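Local coordinates for Alr1585 protein (Nostoc sp., PDB 5C2I) that is a haem-containing DyP-type peroxidase that probably uses hydrogen peroxide to oxidise dyes and related substrates, at residues Arg40-Gln54 against Leu173-Ile187. The protein carries 1 engineered substitution. Numbering follows the deposited sequence.
Sequences RDHSVHLFLQFKPEQ and LRQIAEIVHREDGFI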
ATOM      1  N   ARG A  40      -1.647  -8.681 -19.469  1.00 21.44           N
ATOM      2  CA  ARG A  40      -0.774  -7.595 -19.007  1.00 20.48           C
ATOM      3  C   ARG A  40      -1.640  -6.458 -18.491  1.00 19.34           C
ATOM      4  O   ARG A  40      -2.756  -6.218 -18.981  1.00 18.33           O
ATOM      5  CB  ARG A  40       0.161  -7.086 -20.119  1.00 20.55           C
ATOM      6  CG  ARG A  40       0.968  -8.151 -20.887  1.00 21.50           C
ATOM      7  CD  ARG A  40       1.967  -8.953 -20.056  1.00 21.27           C
ATOM      8  NE  ARG A  40       2.646  -9.901 -20.972  1.00 21.87           N
ATOM      9  CZ  ARG A  40       3.854  -9.756 -21.508  1.00 22.49           C
ATOM     10  NH1 ARG A  40       4.660  -8.726 -21.221  1.00 24.90           N
ATOM     11  NH2 ARG A  40       4.284 -10.644 -22.394  1.00 22.00           N
ATOM     12  N   ASP A  41      -1.106  -5.724 -17.535  1.00 19.79           N
ATOM     13  CA  ASP A  41      -1.876  -4.665 -16.866  1.00 21.99           C
ATOM     14  C   ASP A  41      -2.045  -3.368 -17.660  1.00 20.52           C
ATOM     15  O   ASP A  41      -2.930  -2.583 -17.370  1.00 20.02           O
ATOM     16  CB  ASP A  41      -1.216  -4.316 -15.541  1.00 25.28           C
ATOM     17  CG  ASP A  41      -1.546  -5.327 -14.467  1.00 32.68           C
ATOM     18  OD1 ASP A  41      -2.731  -5.785 -14.419  1.00 35.07           O
ATOM     19  OD2 ASP A  41      -0.610  -5.633 -13.687  1.00 35.67           O
ATOM     20  N   HIS A  42      -1.212  -3.163 -18.649  1.00 18.04           N
ATOM     21  CA  HIS A  42      -1.239  -1.916 -19.415  1.00 18.00           C
ATOM     22  C   HIS A  42      -1.084  -2.233 -20.892  1.00 17.30           C
ATOM     23  O   HIS A  42      -0.366  -3.161 -21.273  1.00 17.39           O
ATOM     24  CB  HIS A  42      -0.113  -0.994 -18.979  1.00 18.46           C
ATOM     25  CG  HIS A  42      -0.227  -0.542 -17.573  1.00 18.99           C
ATOM     26  ND1 HIS A  42      -1.046   0.506 -17.198  1.00 19.63           N
ATOM     27  CD2 HIS A  42       0.328  -1.020 -16.434  1.00 19.47           C
ATOM     28  CE1 HIS A  42      -1.012   0.631 -15.880  1.00 20.30           C
ATOM     29  NE2 HIS A  42      -0.178  -0.277 -15.394  1.00 20.23           N
ATOM     30  N   SER A  43      -1.753  -1.450 -21.720  1.00 17.60           N
ATOM     31  CA  SER A  43      -1.583  -1.615 -23.126  1.00 17.75           C
ATOM     32  C   SER A  43      -1.654  -0.284 -23.846  1.00 17.33           C
ATOM     33  O   SER A  43      -2.143   0.726 -23.293  1.00 17.19           O
ATOM     34  CB  SER A  43      -2.621  -2.575 -23.654  1.00 17.92           C
ATOM     35  OG  SER A  43      -3.869  -2.033 -23.474  1.00 18.71           O
ATOM     36  N   VAL A  44      -1.077  -0.294 -25.033  1.00 16.63           N
ATOM     37  CA  VAL A  44      -1.139   0.863 -25.939  1.00 16.69           C
ATOM     38  C   VAL A  44      -1.725   0.357 -27.240  1.00 16.66           C
ATOM     39  O   VAL A  44      -1.295  -0.685 -27.776  1.00 17.85           O
ATOM     40  CB  VAL A  44       0.237   1.506 -26.154  1.00 17.07           C
ATOM     41  CG1 VAL A  44       0.187   2.626 -27.184  1.00 17.88           C
ATOM     42  CG2 VAL A  44       0.821   2.018 -24.821  1.00 17.10           C
ATOM     43  N   HIS A  45      -2.697   1.100 -27.741  1.00 16.64           N
ATOM     44  CA  HIS A  45      -3.349   0.818 -29.009  1.00 16.53           C
ATOM     45  C   HIS A  45      -3.032   1.965 -29.954  1.00 17.34           C
ATOM     46  O   HIS A  45      -3.388   3.110 -29.662  1.00 16.97           O
ATOM     47  CB  HIS A  45      -4.866   0.746 -28.811  1.00 16.99           C
ATOM     48  CG  HIS A  45      -5.308  -0.354 -27.907  1.00 16.42           C
ATOM     49  ND1 HIS A  45      -6.577  -0.386 -27.372  1.00 16.31           N
ATOM     50  CD2 HIS A  45      -4.652  -1.426 -27.396  1.00 16.17           C
ATOM     51  CE1 HIS A  45      -6.694  -1.462 -26.612  1.00 16.33           C
ATOM     52  NE2 HIS A  45      -5.536  -2.096 -26.600  1.00 16.21           N
ATOM     53  N   LEU A  46      -2.341   1.666 -31.059  1.00 17.52           N
ATOM     54  CA  LEU A  46      -2.010   2.667 -32.081  1.00 18.13           C
ATOM     55  C   LEU A  46      -2.751   2.343 -33.363  1.00 18.49           C
ATOM     56  O   LEU A  46      -2.519   1.300 -33.985  1.00 18.23           O
ATOM     57  CB  LEU A  46      -0.517   2.702 -32.326  1.00 18.59           C
ATOM     58  CG  LEU A  46       0.406   2.881 -31.151  1.00 18.65           C
ATOM     59  CD1 LEU A  46       1.869   2.734 -31.575  1.00 19.32           C
ATOM     60  CD2 LEU A  46       0.153   4.230 -30.482  1.00 19.17           C
ATOM     61  N   PHE A  47      -3.649   3.238 -33.757  1.00 18.26           N
ATOM     62  CA  PHE A  47      -4.404   3.087 -34.982  1.00 19.40           C
ATOM     63  C   PHE A  47      -3.680   3.820 -36.085  1.00 19.79           C
ATOM     64  O   PHE A  47      -3.309   4.987 -35.927  1.00 20.34           O
ATOM     65  CB  PHE A  47      -5.817   3.642 -34.834  1.00 19.80           C
ATOM     66  CG  PHE A  47      -6.675   2.824 -33.922  1.00 20.05           C
ATOM     67  CD1 PHE A  47      -6.657   3.037 -32.546  1.00 20.65           C
ATOM     68  CD2 PHE A  47      -7.457   1.838 -34.422  1.00 20.41           C
ATOM     69  CE1 PHE A  47      -7.442   2.269 -31.692  1.00 20.25           C
ATOM     70  CE2 PHE A  47      -8.215   1.030 -33.586  1.00 20.94           C
ATOM     71  CZ  PHE A  47      -8.232   1.261 -32.230  1.00 19.60           C
ATOM     72  N   LEU A  48      -3.480   3.139 -37.202  1.00 19.84           N
ATOM     73  CA  LEU A  48      -2.639   3.609 -38.265  1.00 20.57           C
ATOM     74  C   LEU A  48      -3.343   3.807 -39.559  1.00 21.36           C
ATOM     75  O   LEU A  48      -4.211   3.041 -39.916  1.00 21.18           O
ATOM     76  CB  LEU A  48      -1.534   2.588 -38.541  1.00 21.22           C
ATOM     77  CG  LEU A  48      -0.748   2.099 -37.351  1.00 20.47           C
ATOM     78  CD1 LEU A  48       0.322   1.117 -37.857  1.00 21.09           C
ATOM     79  CD2 LEU A  48      -0.092   3.247 -36.596  1.00 21.36           C
ATOM     80  N   GLN A  49      -2.936   4.857 -40.266  1.00 21.52           N
ATOM     81  CA  GLN A  49      -3.206   5.040 -41.687  1.00 23.48           C
ATOM     82  C   GLN A  49      -1.865   5.183 -42.397  1.00 24.30           C
ATOM     83  O   GLN A  49      -1.087   6.141 -42.138  1.00 24.43           O
ATOM     84  CB  GLN A  49      -4.015   6.282 -41.937  1.00 24.06           C
ATOM     85  CG  GLN A  49      -4.439   6.499 -43.374  1.00 25.26           C
ATOM     86  CD  GLN A  49      -5.233   7.793 -43.498  1.00 27.47           C
ATOM     87  OE1 GLN A  49      -4.722   8.789 -43.940  1.00 28.84           O
ATOM     88  NE2 GLN A  49      -6.475   7.771 -43.065  1.00 28.45           N
ATOM     89  N   PHE A  50      -1.578   4.231 -43.271  1.00 24.01           N
ATOM     90  CA  PHE A  50      -0.304   4.237 -43.982  1.00 25.01           C
ATOM     91  C   PHE A  50      -0.232   5.386 -44.976  1.00 27.33           C
ATOM     92  O   PHE A  50      -1.245   5.803 -45.548  1.00 25.48           O
ATOM     93  CB  PHE A  50      -0.068   2.871 -44.651  1.00 25.06           C
ATOM     94  CG  PHE A  50       0.006   1.733 -43.653  1.00 24.21           C
ATOM     95  CD1 PHE A  50       0.988   1.720 -42.659  1.00 24.07           C
ATOM     96  CD2 PHE A  50      -0.865   0.669 -43.720  1.00 24.35           C
ATOM     97  CE1 PHE A  50       1.056   0.690 -41.732  1.00 23.62           C
ATOM     98  CE2 PHE A  50      -0.795  -0.361 -42.803  1.00 23.87           C
ATOM     99  CZ  PHE A  50       0.165  -0.351 -41.804  1.00 23.13           C
ATOM    100  N   LYS A  51       0.965   5.913 -45.173  1.00 29.00           N
ATOM    101  CA  LYS A  51       1.111   7.119 -45.997  1.00 30.58           C
ATOM    102  C   LYS A  51       1.047   6.758 -47.497  1.00 31.59           C
ATOM    103  O   LYS A  51       1.570   5.714 -47.919  1.00 30.17           O
ATOM    104  CB  LYS A  51       2.422   7.813 -45.694  1.00 32.58           C
ATOM    105  CG  LYS A  51       2.489   8.359 -44.289  1.00 32.98           C
ATOM    106  CD  LYS A  51       3.812   9.059 -44.058  1.00 35.71           C
ATOM    107  CE  LYS A  51       3.849   9.735 -42.701  1.00 36.32           C
ATOM    108  NZ  LYS A  51       5.206  10.303 -42.478  1.00 37.99           N
ATOM    109  N   PRO A  52       0.386   7.601 -48.291  1.00 32.26           N
ATOM    110  CA  PRO A  52       0.205   7.323 -49.711  1.00 34.27           C
ATOM    111  C   PRO A  52       1.497   7.042 -50.439  1.00 34.62           C
ATOM    112  O   PRO A  52       2.506   7.665 -50.151  1.00 34.81           O
ATOM    113  CB  PRO A  52      -0.427   8.619 -50.271  1.00 35.43           C
ATOM    114  CG  PRO A  52      -1.135   9.213 -49.115  1.00 35.08           C
ATOM    115  CD  PRO A  52      -0.345   8.815 -47.871  1.00 34.05           C
ATOM    116  N   GLU A  53       1.451   6.070 -51.349  1.00 36.66           N
ATOM    117  CA  GLU A  53       2.549   5.774 -52.262  1.00 38.41           C
ATOM    118  C   GLU A  53       3.788   5.259 -51.549  1.00 37.34           C
ATOM    119  O   GLU A  53       4.865   5.347 -52.091  1.00 36.84           O
ATOM    120  CB  GLU A  53       2.944   7.017 -53.081  1.00 44.18           C
ATOM    121  CG  GLU A  53       1.763   7.835 -53.583  1.00 47.36           C
ATOM    122  CD  GLU A  53       1.139   7.251 -54.823  1.00 52.68           C
ATOM    123  OE1 GLU A  53       1.895   7.098 -55.832  1.00 59.91           O
ATOM    124  OE2 GLU A  53      -0.102   7.007 -54.806  1.00 53.90           O
ATOM    125  N   GLN A  54       3.630   4.658 -50.379  1.00 33.85           N
ATOM    126  CA  GLN A  54       4.779   4.103 -49.647  1.00 33.13           C
ATOM    127  C   GLN A  54       4.628   2.627 -49.343  1.00 29.68           C
ATOM    128  O   GLN A  54       5.127   2.136 -48.330  1.00 28.39           O
ATOM    129  CB  GLN A  54       4.977   4.893 -48.363  1.00 34.32           C
ATOM    130  CG  GLN A  54       5.063   6.382 -48.640  1.00 38.90           C
ATOM    131  CD  GLN A  54       6.208   7.021 -47.930  1.00 42.91           C
ATOM    132  OE1 GLN A  54       7.360   6.674 -48.159  1.00 47.56           O
ATOM    133  NE2 GLN A  54       5.902   7.974 -47.072  1.00 45.79           N
ATOM    134  N   LEU A 173       8.067   3.888 -37.292  1.00 27.87           N
ATOM    135  CA  LEU A 173       6.683   3.779 -37.732  1.00 27.62           C
ATOM    136  C   LEU A 173       6.164   5.089 -38.336  1.00 27.08           C
ATOM    137  O   LEU A 173       5.456   5.085 -39.342  1.00 26.06           O
ATOM    138  CB  LEU A 173       5.794   3.317 -36.581  1.00 26.71           C
ATOM    139  CG  LEU A 173       4.295   3.176 -36.792  1.00 27.64           C
ATOM    140  CD1 LEU A 173       3.966   2.289 -37.980  1.00 28.76           C
ATOM    141  CD2 LEU A 173       3.633   2.605 -35.562  1.00 27.42           C
ATOM    142  N   ARG A 174       6.484   6.207 -37.691  1.00 27.59           N
ATOM    143  CA  ARG A 174       5.986   7.504 -38.122  1.00 28.93           C
ATOM    144  C   ARG A 174       6.483   7.882 -39.497  1.00 30.92           C
ATOM    145  O   ARG A 174       5.879   8.734 -40.147  1.00 32.36           O
ATOM    146  CB  ARG A 174       6.399   8.606 -37.154  1.00 30.62           C
ATOM    147  CG  ARG A 174       5.561   8.663 -35.903  1.00 29.38           C
ATOM    148  CD  ARG A 174       6.009   9.796 -34.969  1.00 30.13           C
ATOM    149  NE  ARG A 174       5.207   9.714 -33.751  1.00 30.00           N
ATOM    150  CZ  ARG A 174       5.643   9.393 -32.539  1.00 31.05           C
ATOM    151  NH1 ARG A 174       6.963   9.151 -32.286  1.00 31.16           N
ATOM    152  NH2 ARG A 174       4.727   9.322 -31.555  1.00 30.88           N
ATOM    153  N   GLN A 175       7.592   7.292 -39.933  1.00 31.67           N
ATOM    154  CA  GLN A 175       8.114   7.586 -41.269  1.00 33.46           C
ATOM    155  C   GLN A 175       7.147   7.115 -42.342  1.00 31.74           C
ATOM    156  O   GLN A 175       7.057   7.717 -43.406  1.00 31.27           O
ATOM    157  CB  GLN A 175       9.471   6.897 -41.478  1.00 36.33           C
ATOM    158  CG  GLN A 175      10.561   7.381 -40.533  1.00 39.93           C
ATOM    159  CD  GLN A 175      10.987   8.815 -40.844  1.00 43.68           C
ATOM    160  OE1 GLN A 175      10.785   9.724 -40.040  1.00 47.11           O
ATOM    161  NE2 GLN A 175      11.550   9.019 -42.025  1.00 44.57           N
ATOM    162  N   ILE A 176       6.424   6.036 -42.040  1.00 30.08           N
ATOM    163  CA  ILE A 176       5.591   5.369 -43.048  1.00 31.06           C
ATOM    164  C   ILE A 176       4.082   5.365 -42.755  1.00 29.04           C
ATOM    165  O   ILE A 176       3.298   4.863 -43.557  1.00 28.46           O
ATOM    166  CB  ILE A 176       6.123   3.932 -43.335  1.00 31.75           C
ATOM    167  CG1 ILE A 176       6.264   3.063 -42.075  1.00 31.40           C
ATOM    168  CG2 ILE A 176       7.504   4.029 -43.962  1.00 33.82           C
ATOM    169  CD1 ILE A 176       4.987   2.340 -41.680  1.00 31.37           C
ATOM    170  N   ALA A 177       3.678   5.898 -41.597  1.00 28.06           N
ATOM    171  CA  ALA A 177       2.270   5.855 -41.187  1.00 27.05           C
ATOM    172  C   ALA A 177       1.913   7.070 -40.356  1.00 27.99           C
ATOM    173  O   ALA A 177       2.748   7.562 -39.598  1.00 28.61           O
ATOM    174  CB  ALA A 177       1.991   4.603 -40.374  1.00 26.40           C
ATOM    175  N   GLU A 178       0.673   7.511 -40.482  1.00 27.52           N
ATOM    176  CA  GLU A 178       0.078   8.448 -39.552  1.00 27.79           C
ATOM    177  C   GLU A 178      -0.508   7.645 -38.411  1.00 25.86           C
ATOM    178  O   GLU A 178      -1.202   6.651 -38.643  1.00 23.53           O
ATOM    179  CB  GLU A 178      -1.064   9.225 -40.215  1.00 30.14           C
ATOM    180  CG  GLU A 178      -0.638  10.073 -41.405  1.00 35.00           C
ATOM    181  CD  GLU A 178       0.306  11.192 -41.014  1.00 38.22           C
ATOM    182  OE1 GLU A 178       0.240  11.633 -39.855  1.00 40.96           O
ATOM    183  OE2 GLU A 178       1.139  11.601 -41.849  1.00 44.51           O
ATOM    184  N   ILE A 179      -0.221   8.040 -37.187  1.00 24.51           N
ATOM    185  CA  ILE A 179      -0.914   7.470 -36.053  1.00 23.61           C
ATOM    186  C   ILE A 179      -2.162   8.329 -35.880  1.00 23.53           C
ATOM    187  O   ILE A 179      -2.058   9.470 -35.428  1.00 23.04           O
ATOM    188  CB  ILE A 179      -0.012   7.471 -34.810  1.00 24.02           C
ATOM    189  CG1 ILE A 179       1.212   6.559 -35.050  1.00 23.73           C
ATOM    190  CG2 ILE A 179      -0.790   7.031 -33.604  1.00 23.59           C
ATOM    191  CD1 ILE A 179       2.291   6.670 -33.997  1.00 24.62           C
ATOM    192  N   VAL A 180      -3.311   7.805 -36.262  1.00 22.59           N
ATOM    193  CA  VAL A 180      -4.525   8.626 -36.311  1.00 23.70           C
ATOM    194  C   VAL A 180      -5.251   8.624 -34.973  1.00 23.04           C
ATOM    195  O   VAL A 180      -6.090   9.483 -34.719  1.00 23.86           O
ATOM    196  CB  VAL A 180      -5.482   8.217 -37.472  1.00 23.68           C
ATOM    197  CG1 VAL A 180      -4.772   8.362 -38.813  1.00 25.34           C
ATOM    198  CG2 VAL A 180      -6.037   6.809 -37.292  1.00 24.22           C
ATOM    199  N   HIS A 181      -4.945   7.649 -34.130  1.00 21.81           N
ATOM    200  CA  HIS A 181      -5.569   7.552 -32.824  1.00 21.99           C
ATOM    201  C   HIS A 181      -4.723   6.702 -31.901  1.00 20.60           C
ATOM    202  O   HIS A 181      -4.074   5.742 -32.365  1.00 19.63           O
ATOM    203  CB  HIS A 181      -6.975   6.971 -32.951  1.00 22.39           C
ATOM    204  CG  HIS A 181      -7.743   7.038 -31.693  1.00 24.15           C
ATOM    205  ND1 HIS A 181      -8.045   8.234 -31.087  1.00 26.67           N
ATOM    206  CD2 HIS A 181      -8.164   6.069 -30.852  1.00 23.86           C
ATOM    207  CE1 HIS A 181      -8.697   7.996 -29.960  1.00 26.23           C
ATOM    208  NE2 HIS A 181      -8.777   6.692 -29.794  1.00 24.23           N
ATOM    209  N   ARG A 182      -4.725   7.051 -30.609  1.00 19.34           N
ATOM    210  CA  ARG A 182      -4.063   6.249 -29.578  1.00 18.38           C
ATOM    211  C   ARG A 182      -4.983   6.062 -28.375  1.00 18.46           C
ATOM    212  O   ARG A 182      -5.654   7.004 -27.940  1.00 17.98           O
ATOM    213  CB  ARG A 182      -2.747   6.891 -29.142  1.00 18.61           C
ATOM    214  CG  ARG A 182      -2.036   6.191 -27.995  1.00 18.18           C
ATOM    215  CD  ARG A 182      -0.658   6.775 -27.674  1.00 18.45           C
ATOM    216  NE  ARG A 182      -0.119   6.248 -26.419  1.00 18.09           N
ATOM    217  CZ  ARG A 182       1.153   6.155 -26.099  1.00 18.26           C
ATOM    218  NH1 ARG A 182       2.118   6.498 -26.948  1.00 18.16           N
ATOM    219  NH2 ARG A 182       1.467   5.676 -24.905  1.00 18.63           N
ATOM    220  N   GLU A 183      -4.936   4.861 -27.804  1.00 17.38           N
ATOM    221  CA  GLU A 183      -5.447   4.608 -26.471  1.00 17.34           C
ATOM    222  C   GLU A 183      -4.351   3.999 -25.586  1.00 17.34           C
ATOM    223  O   GLU A 183      -3.438   3.298 -26.071  1.00 16.62           O
ATOM    224  CB  GLU A 183      -6.657   3.680 -26.512  1.00 16.78           C
ATOM    225  CG  GLU A 183      -7.874   4.209 -27.292  1.00 17.33           C
ATOM    226  CD  GLU A 183      -8.618   5.341 -26.608  1.00 18.44           C
ATOM    227  OE1 GLU A 183      -8.434   5.597 -25.390  1.00 18.30           O
ATOM    228  OE2 GLU A 183      -9.423   6.002 -27.326  1.00 20.00           O
ATOM    229  N   ASP A 184      -4.484   4.248 -24.279  1.00 17.13           N
ATOM    230  CA  ASP A 184      -3.664   3.628 -23.258  1.00 17.31           C
ATOM    231  C   ASP A 184      -4.617   2.899 -22.312  1.00 17.61           C
ATOM    232  O   ASP A 184      -5.201   3.501 -21.420  1.00 19.07           O
ATOM    233  CB  ASP A 184      -2.864   4.684 -22.497  1.00 17.47           C
ATOM    234  CG  ASP A 184      -1.685   5.211 -23.304  1.00 18.25           C
ATOM    235  OD1 ASP A 184      -1.881   6.122 -24.168  1.00 17.39           O
ATOM    236  OD2 ASP A 184      -0.572   4.669 -23.106  1.00 18.29           O
ATOM    237  N   GLY A 185      -4.794   1.616 -22.572  1.00 17.14           N
ATOM    238  CA  GLY A 185      -5.696   0.771 -21.817  1.00 16.88           C
ATOM    239  C   GLY A 185      -5.097   0.328 -20.509  1.00 17.16           C
ATOM    240  O   GLY A 185      -3.877   0.211 -20.352  1.00 17.10           O
ATOM    241  N   PHE A 186      -5.971   0.106 -19.540  1.00 17.39           N
ATOM    242  CA  PHE A 186      -5.557  -0.362 -18.227  1.00 18.15           C
ATOM    243  C   PHE A 186      -6.634  -1.248 -17.615  1.00 19.51           C
ATOM    244  O   PHE A 186      -7.775  -1.294 -18.100  1.00 18.85           O
ATOM    245  CB  PHE A 186      -5.231   0.813 -17.300  1.00 18.75           C
ATOM    246  CG  PHE A 186      -6.387   1.730 -17.045  1.00 19.11           C
ATOM    247  CD1 PHE A 186      -7.252   1.493 -15.977  1.00 20.04           C
ATOM    248  CD2 PHE A 186      -6.620   2.791 -17.857  1.00 18.89           C
ATOM    249  CE1 PHE A 186      -8.326   2.346 -15.747  1.00 20.65           C
ATOM    250  CE2 PHE A 186      -7.693   3.654 -17.628  1.00 20.00           C
ATOM    251  CZ  PHE A 186      -8.540   3.416 -16.572  1.00 20.18           C
ATOM    252  N   ILE A 187      -6.278  -1.910 -16.529  1.00 21.84           N
ATOM    253  CA  ILE A 187      -7.186  -2.819 -15.834  1.00 21.94           C
ATOM    254  C   ILE A 187      -7.665  -2.147 -14.584  1.00 21.45           C
ATOM    255  O   ILE A 187      -6.889  -1.788 -13.697  1.00 23.31           O
ATOM    256  CB  ILE A 187      -6.481  -4.151 -15.454  1.00 23.10           C
ATOM    257  CG1 ILE A 187      -5.877  -4.831 -16.675  1.00 25.22           C
ATOM    258  CG2 ILE A 187      -7.429  -5.102 -14.732  1.00 23.83           C
ATOM    259  CD1 ILE A 187      -6.815  -5.221 -17.783  1.00 27.21           C
TER
HETATM  260  O   HOH W   1      -3.861  -1.610 -14.893  1.00 25.32           O
HETATM  261  O   HOH W   2      -2.138   1.999 -19.163  1.00 16.64           O
HETATM  262  O   HOH W   3      -0.701   2.267 -21.581  1.00 17.86           O
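V44 lays its CG1 methyl over one face of the R182 guanidinium, 3.7 Å from NE, while its other methyl, CG2, sits 3.5 Å from D184 OD2. R182 reaches this place as an extended chain, CG anti to the backbone N (chi1 175°), with L46 CD2 packed alongside its CG and CD. NE and NH2 grip D184 side-on, one nitrogen to each carboxylate oxygen, and the NH2 bond to the syn lone pair of OD2 is nearly straight at 174°. A leucine in place of R182 would probably leave the D184 carboxylate without its paired charge, though N167 of the second subunit also bonds OD1. These residues share one face of an antiparallel pair, strands 42-50 and 177-189, within the sheet of the first ferredoxin-like domain of the DyP fold; helix 159-176 packs on this face. A beta bulge shifts the register between F47 and L48, and V180 N bonds F47 O across it. On the other face the F47 and H181 side chains run side by side, with ring planes at 45° and F47 CD1 at the imidazole edge, 3.8 Å from H181 CD2. H181 NE2 donates to E183 OE2 at 2.6 Å, and K258 forms a salt bridge to the same oxygen. Beyond the paired strands, the extended K51 chain carries NZ to R174 O (2.9 Å), in that carbonyl's plane, and K51 N bonds I176 O.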